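Local structure of salicylaldehyde dehydrogenase NahF (Pseudomonas putida, 4JZ6) at residues K21-I24 with N25-W28; D281-A284 with A285-A289; E311-A314 with D315-V318. The protein probably oxidises salicylaldehyde to salicylate with NAD+ and water, as a member of the aldehyde dehydrogenase family acting in naphthalene degradation. All coordinates share one frame; numbering follows the deposited sequence.

Contact 1: residues K21-I24 with N25-W28; sequences KLFI and NNAW
Phe23 and Trp28 carry this contact, a non-hydrogen-bonded antiparallel pair in a beta hairpin whose two strands, 18-24 and 27-29, are joined by a tight turn at Asn25 and Asn26. Both turn residues have positive phi, which folds the chain back within two residues, as in a type I' turn.

The aromatic contact is close and oblique. CG of Phe23 stands anti to the backbone N (chi1 -173°), which brings CB and CD1 over one face of the indole. CB of Phe23 sits over the six-membered ring of Trp28, 3.7 Å from its centroid and 13° off the normal, a CH-pi contact. Farther out, CD1 of Phe23 comes to 3.2 Å from CE2 of Trp28, while the phenyl ring and the five-membered ring are inclined at 48°. The far end of the phenyl ring leans on the turn, where CZ of Phe23 meets CA of Asn26 at 3.4 Å. Lys21 supplies its carbonyl O at the indole edge, near the ring plane, and its CB lies near CE3 of Trp28.

Outside the hairpin, helix 195-208 and Tyr217 of strand 215-218 pack against the Phe23 and Trp28 side chains, and NE1 of Trp28 is hydrogen-bonded to OE1 of Gln206, which helps fix the rotation of the indole. Ile24, on the other face of the sheet, packs on Ala62 and Ala65 of helix 56-73.

Backbone bonds close the turn: N of Ile24 donates to O of Ala27 at 3.0 Å, and the return bond from N of Ala27 to O of Ile24 is weak. Two CA-H...O contacts add to these, from CA of Phe23 to O of Ala27 and, at 3.2 Å, from CA of Trp28 to O of Leu22.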
ATOM      1  N   LYS A  21      -8.920 -29.791  13.105  1.00 38.65           N
ATOM      2  CA  LYS A  21     -10.124 -29.374  12.383  1.00 32.35           C
ATOM      3  C   LYS A  21     -10.048 -27.932  11.878  1.00 43.73           C
ATOM      4  O   LYS A  21      -9.032 -27.252  12.043  1.00 42.16           O
ATOM      5  CB  LYS A  21     -11.359 -29.544  13.271  1.00 32.96           C
ATOM      6  CG  LYS A  21     -11.731 -30.993  13.571  1.00 34.45           C
ATOM      7  CD  LYS A  21     -13.118 -31.100  14.190  1.00 35.16           C
ATOM      8  CE  LYS A  21     -13.550 -32.551  14.351  1.00 53.36           C
ATOM      9  NZ  LYS A  21     -14.990 -32.664  14.731  1.00 54.88           N
ATOM     10  N   LEU A  22     -11.128 -27.479  11.246  1.00 44.42           N
ATOM     11  CA  LEU A  22     -11.295 -26.070  10.881  1.00 39.06           C
ATOM     12  C   LEU A  22     -11.886 -25.314  12.069  1.00 41.10           C
ATOM     13  O   LEU A  22     -12.446 -25.927  12.982  1.00 50.75           O
ATOM     14  CB  LEU A  22     -12.236 -25.943   9.681  1.00 36.34           C
ATOM     15  CG  LEU A  22     -11.658 -25.869   8.264  1.00 36.70           C
ATOM     16  CD1 LEU A  22     -10.318 -26.591   8.140  1.00 30.66           C
ATOM     17  CD2 LEU A  22     -12.675 -26.407   7.253  1.00 31.71           C
ATOM     18  N   PHE A  23     -11.778 -23.989  12.063  1.00 29.57           N
ATOM     19  CA  PHE A  23     -12.346 -23.188  13.145  1.00 28.16           C
ATOM     20  C   PHE A  23     -13.162 -21.998  12.639  1.00 31.03           C
ATOM     21  O   PHE A  23     -12.612 -21.051  12.075  1.00 40.73           O
ATOM     22  CB  PHE A  23     -11.239 -22.711  14.080  1.00 27.47           C
ATOM     23  CG  PHE A  23     -11.739 -22.018  15.309  1.00 27.02           C
ATOM     24  CD1 PHE A  23     -12.260 -22.747  16.368  1.00 27.77           C
ATOM     25  CD2 PHE A  23     -11.676 -20.635  15.414  1.00 26.05           C
ATOM     26  CE1 PHE A  23     -12.715 -22.112  17.516  1.00 27.65           C
ATOM     27  CE2 PHE A  23     -12.128 -19.994  16.552  1.00 25.84           C
ATOM     28  CZ  PHE A  23     -12.644 -20.733  17.608  1.00 30.34           C
ATOM     29  N   ILE A  24     -14.477 -22.059  12.840  1.00 28.27           N
ATOM     30  CA  ILE A  24     -15.382 -20.978  12.454  1.00 31.63           C
ATOM     31  C   ILE A  24     -16.426 -20.725  13.543  1.00 35.24           C
ATOM     32  O   ILE A  24     -17.076 -21.660  14.010  1.00 36.67           O
ATOM     33  CB  ILE A  24     -16.112 -21.292  11.135  1.00 30.28           C
ATOM     34  CG1 ILE A  24     -15.108 -21.528  10.005  1.00 28.51           C
ATOM     35  CG2 ILE A  24     -17.059 -20.166  10.779  1.00 28.38           C
ATOM     36  CD1 ILE A  24     -15.749 -21.776   8.663  1.00 29.99           C
ATOM     37  N   ASN A  25     -16.578 -19.461  13.940  1.00 33.40           N
ATOM     38  CA  ASN A  25     -17.559 -19.064  14.956  1.00 42.61           C
ATOM     39  C   ASN A  25     -17.435 -19.793  16.294  1.00 42.68           C
ATOM     40  O   ASN A  25     -18.421 -20.325  16.804  1.00 42.33           O
ATOM     41  CB  ASN A  25     -18.986 -19.222  14.422  1.00 48.84           C
ATOM     42  CG  ASN A  25     -19.576 -17.916  13.940  1.00 51.29           C
ATOM     43  OD1 ASN A  25     -19.288 -16.848  14.488  1.00 46.48           O
ATOM     44  ND2 ASN A  25     -20.413 -17.990  12.910  1.00 54.26           N
ATOM     45  N   ASN A  26     -16.230 -19.806  16.857  1.00 40.44           N
ATOM     46  CA  ASN A  26     -15.974 -20.482  18.125  1.00 41.55           C
ATOM     47  C   ASN A  26     -16.340 -21.961  18.080  1.00 47.87           C
ATOM     48  O   ASN A  26     -16.673 -22.563  19.105  1.00 55.58           O
ATOM     49  CB  ASN A  26     -16.692 -19.776  19.285  1.00 41.57           C
ATOM     50  CG  ASN A  26     -15.881 -18.626  19.862  1.00 48.74           C
ATOM     51  OD1 ASN A  26     -14.799 -18.295  19.366  1.00 46.90           O
ATOM     52  ND2 ASN A  26     -16.406 -18.006  20.914  1.00 52.33           N
ATOM     53  N   ALA A  27     -16.276 -22.542  16.885  1.00 43.06           N
ATOM     54  CA  ALA A  27     -16.596 -23.955  16.709  1.00 41.80           C
ATOM     55  C   ALA A  27     -15.541 -24.672  15.877  1.00 40.27           C
ATOM     56  O   ALA A  27     -15.191 -24.227  14.783  1.00 30.15           O
ATOM     57  CB  ALA A  27     -17.970 -24.116  16.073  1.00 31.45           C
ATOM     58  N   TRP A  28     -15.032 -25.783  16.402  1.00 39.57           N
ATOM     59  CA  TRP A  28     -14.127 -26.629  15.638  1.00 31.59           C
ATOM     60  C   TRP A  28     -14.936 -27.639  14.832  1.00 32.85           C
ATOM     61  O   TRP A  28     -15.743 -28.385  15.388  1.00 43.40           O
ATOM     62  CB  TRP A  28     -13.134 -27.321  16.561  1.00 31.75           C
ATOM     63  CG  TRP A  28     -12.130 -26.381  17.159  1.00 30.56           C
ATOM     64  CD1 TRP A  28     -12.180 -25.799  18.395  1.00 37.35           C
ATOM     65  CD2 TRP A  28     -10.923 -25.914  16.545  1.00 29.66           C
ATOM     66  NE1 TRP A  28     -11.078 -24.998  18.589  1.00 29.16           N
ATOM     67  CE2 TRP A  28     -10.290 -25.055  17.470  1.00 34.91           C
ATOM     68  CE3 TRP A  28     -10.314 -26.141  15.310  1.00 35.53           C
ATOM     69  CZ2 TRP A  28      -9.083 -24.419  17.190  1.00 32.08           C
ATOM     70  CZ3 TRP A  28      -9.116 -25.506  15.035  1.00 30.57           C
ATOM     71  CH2 TRP A  28      -8.513 -24.658  15.970  1.00 29.15           C
TER

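Contact 2: residues D281-A284 with A285-A289. With SO4 (sulfate ion), chain E.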
ATOM      1  N   ASP A 281      35.421  -6.726  12.570  1.00 28.31           N
ATOM      2  CA  ASP A 281      35.763  -7.629  13.651  1.00 28.62           C
ATOM      3  C   ASP A 281      35.396  -9.017  13.133  1.00 35.21           C
ATOM      4  O   ASP A 281      34.232  -9.407  13.174  1.00 36.55           O
ATOM      5  CB  ASP A 281      34.933  -7.266  14.887  1.00 40.69           C
ATOM      6  CG  ASP A 281      35.230  -8.148  16.099  1.00 46.96           C
ATOM      7  OD1 ASP A 281      35.782  -9.263  15.946  1.00 43.17           O
ATOM      8  OD2 ASP A 281      34.881  -7.721  17.223  1.00 50.46           O
ATOM      9  N   ILE A 282      36.384  -9.749  12.625  1.00 29.11           N
ATOM     10  CA  ILE A 282      36.129 -11.031  11.969  1.00 29.04           C
ATOM     11  C   ILE A 282      35.499 -12.058  12.910  1.00 40.86           C
ATOM     12  O   ILE A 282      34.601 -12.809  12.514  1.00 37.64           O
ATOM     13  CB  ILE A 282      37.410 -11.597  11.334  1.00 29.97           C
ATOM     14  CG1 ILE A 282      37.968 -10.600  10.323  1.00 34.35           C
ATOM     15  CG2 ILE A 282      37.142 -12.929  10.645  1.00 32.31           C
ATOM     16  CD1 ILE A 282      39.241 -11.064   9.674  1.00 39.72           C
ATOM     17  N   ASN A 283      35.962 -12.086  14.155  1.00 40.32           N
ATOM     18  CA  ASN A 283      35.334 -12.923  15.170  1.00 43.76           C
ATOM     19  C   ASN A 283      33.831 -12.654  15.243  1.00 36.96           C
ATOM     20  O   ASN A 283      33.017 -13.565  15.088  1.00 30.74           O
ATOM     21  CB  ASN A 283      35.976 -12.680  16.535  1.00 53.92           C
ATOM     22  CG  ASN A 283      35.282 -13.441  17.648  1.00 61.40           C
ATOM     23  OD1 ASN A 283      34.513 -12.869  18.428  1.00 70.75           O
ATOM     24  ND2 ASN A 283      35.544 -14.742  17.726  1.00 54.20           N
ATOM     25  N   ALA A 284      33.480 -11.390  15.453  1.00 35.73           N
ATOM     26  CA  ALA A 284      32.091 -10.984  15.595  1.00 26.79           C
ATOM     27  C   ALA A 284      31.270 -11.264  14.337  1.00 31.22           C
ATOM     28  O   ALA A 284      30.096 -11.639  14.422  1.00 26.83           O
ATOM     29  CB  ALA A 284      32.010  -9.514  15.964  1.00 37.59           C
ATOM     30  N   ALA A 285      31.884 -11.077  13.173  1.00 26.46           N
ATOM     31  CA  ALA A 285      31.176 -11.259  11.912  1.00 26.05           C
ATOM     32  C   ALA A 285      30.908 -12.733  11.643  1.00 27.52           C
ATOM     33  O   ALA A 285      29.825 -13.098  11.181  1.00 25.66           O
ATOM     34  CB  ALA A 285      31.944 -10.636  10.763  1.00 26.39           C
ATOM     35  N   VAL A 286      31.895 -13.577  11.936  1.00 26.88           N
ATOM     36  CA  VAL A 286      31.721 -15.018  11.783  1.00 34.94           C
ATOM     37  C   VAL A 286      30.555 -15.508  12.638  1.00 34.98           C
ATOM     38  O   VAL A 286      29.707 -16.266  12.164  1.00 26.42           O
ATOM     39  CB  VAL A 286      33.012 -15.799  12.116  1.00 33.30           C
ATOM     40  CG1 VAL A 286      32.724 -17.287  12.244  1.00 28.33           C
ATOM     41  CG2 VAL A 286      34.064 -15.557  11.044  1.00 29.35           C
ATOM     42  N   LYS A 287      30.498 -15.049  13.885  1.00 26.56           N
ATOM     43  CA  LYS A 287      29.406 -15.415  14.783  1.00 28.69           C
ATOM     44  C   LYS A 287      28.044 -15.011  14.226  1.00 25.34           C
ATOM     45  O   LYS A 287      27.093 -15.792  14.248  1.00 25.12           O
ATOM     46  CB  LYS A 287      29.618 -14.822  16.181  1.00 26.27           C
ATOM     47  CG  LYS A 287      30.857 -15.352  16.887  1.00 27.17           C
ATOM     48  CD  LYS A 287      30.796 -15.168  18.394  1.00 43.19           C
ATOM     49  CE  LYS A 287      31.070 -13.737  18.819  1.00 44.46           C
ATOM     50  NZ  LYS A 287      31.016 -13.593  20.307  1.00 49.04           N
ATOM     51  N   ALA A 288      27.950 -13.793  13.715  1.00 24.94           N
ATOM     52  CA  ALA A 288      26.699 -13.338  13.126  1.00 26.49           C
ATOM     53  C   ALA A 288      26.392 -14.155  11.883  1.00 24.26           C
ATOM     54  O   ALA A 288      25.239 -14.496  11.620  1.00 23.86           O
ATOM     55  CB  ALA A 288      26.774 -11.868  12.787  1.00 23.92           C
ATOM     56  N   ALA A 289      27.435 -14.467  11.121  1.00 24.82           N
ATOM     57  CA  ALA A 289      27.271 -15.230   9.894  1.00 25.01           C
ATOM     58  C   ALA A 289      26.752 -16.635  10.195  1.00 25.20           C
ATOM     59  O   ALA A 289      25.751 -17.067   9.625  1.00 24.97           O
ATOM     60  CB  ALA A 289      28.581 -15.287   9.119  1.00 25.69           C
TER
HETATM   61  S   SO4 E 504      39.572  -9.962  14.383  0.75 41.09           S
HETATM   62  O1  SO4 E 504      40.773 -10.370  13.656  0.75 43.09           O
HETATM   63  O2  SO4 E 504      39.947  -9.004  15.419  0.75 38.29           O
HETATM   64  O3  SO4 E 504      38.654  -9.331  13.441  0.75 39.77           O
HETATM   65  O4  SO4 E 504      38.925 -11.121  15.002  0.75 31.23           O
HETATM   66  O   HOH W   1      33.749 -14.488  21.095  1.00 37.37           O
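Lys287 reaches back one turn along helix 282-294 towards Asn283. Its CB is 3.7 Å from O of Ala284, and CG lies against O of Asn283 at 3.3 Å. The chain then bends at chi3 (-76°), bringing CE to 3.6 Å from OD1 of Asn283. At the tip, NZ donates to a water, which in turn donates to OD1 of Asn283, so the two side chains are bridged by solvent. The stronger partner of NZ is OE2 of Glu495 of the second subunit, a salt bridge that ties this helix to the dimer partner.

Asp281 is the N-cap. Its OD1 takes the N-H of Ala284 at 3.2 Å in a nearly straight bond (172°), from above the carboxylate plane. A sulfate ion, probably from the crystallisation liquor, sits at this helix end, where N of Asn283 donates to its O4 at 3.2 Å; Arg320 and Arg431 also hold it.

In the beta-alpha-beta unit of strand 273-276, this helix and strand 306-310, Ile282 and Val286 face helix 311-327, while Ala284, Ala285 and Ala288 pack on Phe429 of strand 425-429.

Contact 3: residues E311-A314 with D315-V318; sequences EKIA and DEFV
Across the first turns of helix 311-327 the side chains of Ile313 and Glu316 cross at a slant, CD1 of Ile313 lying 4.0 Å from OE1 of Glu316. The Glu316 chain runs out extended from a CG anti to the backbone N (chi1 179°), which carries its carboxylate past the isoleucine end.

Two i to i+4 bonds set the spacing of these side chains. N of Phe317 donates to O of Ile313 at 3.0 Å, and N of Val318 to O of Ala314 at 2.7 Å, both nearly straight. CB and CG2 of Val318 lie beside that same carbonyl O of Ala314.

For the two i to i+4 pairs just before these, water bridges donor and acceptor. One molecule donates to O of Glu311 at 2.7 Å and accepts from N of Asp315 at 2.9 Å; another accepts from N of Glu316 and gives only a weak bond to O of Lys312.

Farther out, Arg320 forms a salt bridge with OE2 of Glu316, and Arg406 of strand 401-407 forms one with OD1 of Asp315, steadying the two acidic side chains at their tips. Ala314 packs on Val309 and Arg406, on the sheet side of the helix, where Val318 also touches Val404. The ring of Phe317 leads away from 311-314 and packs on Val309 and on helix 282-294, while its CB stays 3.6 Å from O of Ile313.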
ATOM      1  N   GLU A 311      37.878  -8.648  -0.393  1.00 37.13           N
ATOM      2  CA  GLU A 311      38.922  -9.584  -0.788  1.00 32.89           C
ATOM      3  C   GLU A 311      40.090  -9.609   0.187  1.00 37.95           C
ATOM      4  O   GLU A 311      40.664 -10.667   0.432  1.00 40.11           O
ATOM      5  CB  GLU A 311      39.436  -9.258  -2.194  1.00 72.62           C
ATOM      6  CG  GLU A 311      38.764 -10.039  -3.313  1.00 72.30           C
ATOM      7  CD  GLU A 311      39.171 -11.504  -3.352  1.00 72.25           C
ATOM      8  OE1 GLU A 311      38.499 -12.280  -4.066  1.00 70.43           O
ATOM      9  OE2 GLU A 311      40.161 -11.880  -2.684  1.00 72.38           O
ATOM     10  N   LYS A 312      40.435  -8.448   0.746  1.00 33.42           N
ATOM     11  CA  LYS A 312      41.577  -8.340   1.656  1.00 35.09           C
ATOM     12  C   LYS A 312      41.410  -9.247   2.870  1.00 33.61           C
ATOM     13  O   LYS A 312      42.375  -9.595   3.547  1.00 34.22           O
ATOM     14  CB  LYS A 312      41.763  -6.897   2.139  1.00 35.64           C
ATOM     15  CG  LYS A 312      42.007  -5.870   1.046  1.00 50.48           C
ATOM     16  CD  LYS A 312      42.398  -4.528   1.653  1.00 61.02           C
ATOM     17  CE  LYS A 312      42.046  -3.370   0.730  1.00 68.96           C
ATOM     18  NZ  LYS A 312      40.573  -3.279   0.481  1.00 72.71           N
ATOM     19  N   ILE A 313      40.170  -9.635   3.129  1.00 32.65           N
ATOM     20  CA  ILE A 313      39.820 -10.266   4.381  1.00 32.17           C
ATOM     21  C   ILE A 313      39.152 -11.628   4.137  1.00 34.84           C
ATOM     22  O   ILE A 313      39.129 -12.486   5.021  1.00 31.82           O
ATOM     23  CB  ILE A 313      38.935  -9.289   5.217  1.00 31.31           C
ATOM     24  CG1 ILE A 313      39.430  -9.229   6.659  1.00 53.74           C
ATOM     25  CG2 ILE A 313      37.441  -9.592   5.085  1.00 30.31           C
ATOM     26  CD1 ILE A 313      40.922  -8.993   6.746  1.00 53.28           C
ATOM     27  N   ALA A 314      38.666 -11.822   2.911  1.00 31.85           N
ATOM     28  CA  ALA A 314      37.864 -12.984   2.518  1.00 31.58           C
ATOM     29  C   ALA A 314      38.427 -14.352   2.913  1.00 36.92           C
ATOM     30  O   ALA A 314      37.746 -15.136   3.575  1.00 32.73           O
ATOM     31  CB  ALA A 314      37.602 -12.950   1.026  1.00 31.82           C
ATOM     32  N   ASP A 315      39.653 -14.641   2.483  1.00 33.12           N
ATOM     33  CA  ASP A 315      40.278 -15.932   2.759  1.00 33.77           C
ATOM     34  C   ASP A 315      40.285 -16.271   4.245  1.00 46.38           C
ATOM     35  O   ASP A 315      39.994 -17.405   4.633  1.00 47.01           O
ATOM     36  CB  ASP A 315      41.708 -15.977   2.212  1.00 34.94           C
ATOM     37  CG  ASP A 315      41.756 -16.203   0.714  1.00 42.10           C
ATOM     38  OD1 ASP A 315      40.812 -16.810   0.170  1.00 50.42           O
ATOM     39  OD2 ASP A 315      42.748 -15.782   0.082  1.00 44.14           O
ATOM     40  N   GLU A 316      40.614 -15.287   5.075  1.00 41.95           N
ATOM     41  CA  GLU A 316      40.669 -15.503   6.514  1.00 33.24           C
ATOM     42  C   GLU A 316      39.269 -15.713   7.067  1.00 33.94           C
ATOM     43  O   GLU A 316      39.032 -16.644   7.837  1.00 32.21           O
ATOM     44  CB  GLU A 316      41.334 -14.320   7.209  1.00 44.02           C
ATOM     45  CG  GLU A 316      41.410 -14.444   8.719  1.00 46.96           C
ATOM     46  CD  GLU A 316      41.921 -13.170   9.375  1.00 58.79           C
ATOM     47  OE1 GLU A 316      42.374 -12.254   8.646  1.00 57.70           O
ATOM     48  OE2 GLU A 316      41.862 -13.077  10.621  1.00 65.80           O
ATOM     49  N   PHE A 317      38.343 -14.848   6.661  1.00 31.45           N
ATOM     50  CA  PHE A 317      36.957 -14.933   7.112  1.00 30.50           C
ATOM     51  C   PHE A 317      36.305 -16.250   6.713  1.00 31.38           C
ATOM     52  O   PHE A 317      35.619 -16.881   7.522  1.00 30.11           O
ATOM     53  CB  PHE A 317      36.131 -13.772   6.556  1.00 29.80           C
ATOM     54  CG  PHE A 317      34.656 -13.922   6.781  1.00 28.88           C
ATOM     55  CD1 PHE A 317      34.082 -13.519   7.975  1.00 28.31           C
ATOM     56  CD2 PHE A 317      33.841 -14.471   5.800  1.00 28.67           C
ATOM     57  CE1 PHE A 317      32.724 -13.661   8.187  1.00 27.53           C
ATOM     58  CE2 PHE A 317      32.486 -14.619   6.005  1.00 27.90           C
ATOM     59  CZ  PHE A 317      31.924 -14.212   7.199  1.00 41.90           C
ATOM     60  N   VAL A 318      36.501 -16.645   5.459  1.00 30.89           N
ATOM     61  CA  VAL A 318      35.926 -17.885   4.952  1.00 30.99           C
ATOM     62  C   VAL A 318      36.458 -19.088   5.728  1.00 33.41           C
ATOM     63  O   VAL A 318      35.710 -20.010   6.049  1.00 31.40           O
ATOM     64  CB  VAL A 318      36.178 -18.060   3.430  1.00 31.53           C
ATOM     65  CG1 VAL A 318      35.789 -19.456   2.966  1.00 31.88           C
ATOM     66  CG2 VAL A 318      35.408 -17.018   2.642  1.00 30.94           C
TER
HETATM   67  O   HOH W   2      41.737 -12.914   1.370  1.00 34.64           O
HETATM   68  O   HOH W   3      42.002 -12.891   4.182  1.00 34.13           O

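Contacts 2 and 3 are neighbours, with centres about 12 Å apart, and meet directly where helices 282-294 and 311-327 pack together: CD1 of Ile282 lies 3.4 Å from CD of Glu316, and CG2 of Val286 lies 3.7 Å from CE1 of Phe317. Arg320 joins them too, since it binds both the sulfate at the start of 281-284 and the carboxylate of Glu316. Contact 1 lies on the opposite side of the chain's centre, its centre about 47 Å from that of contact 2 and about 55 Å from that of contact 3. All three stand away from the salicylaldehyde sites, one of which includes Cys301, and from Glu267, the predicted active-site residue.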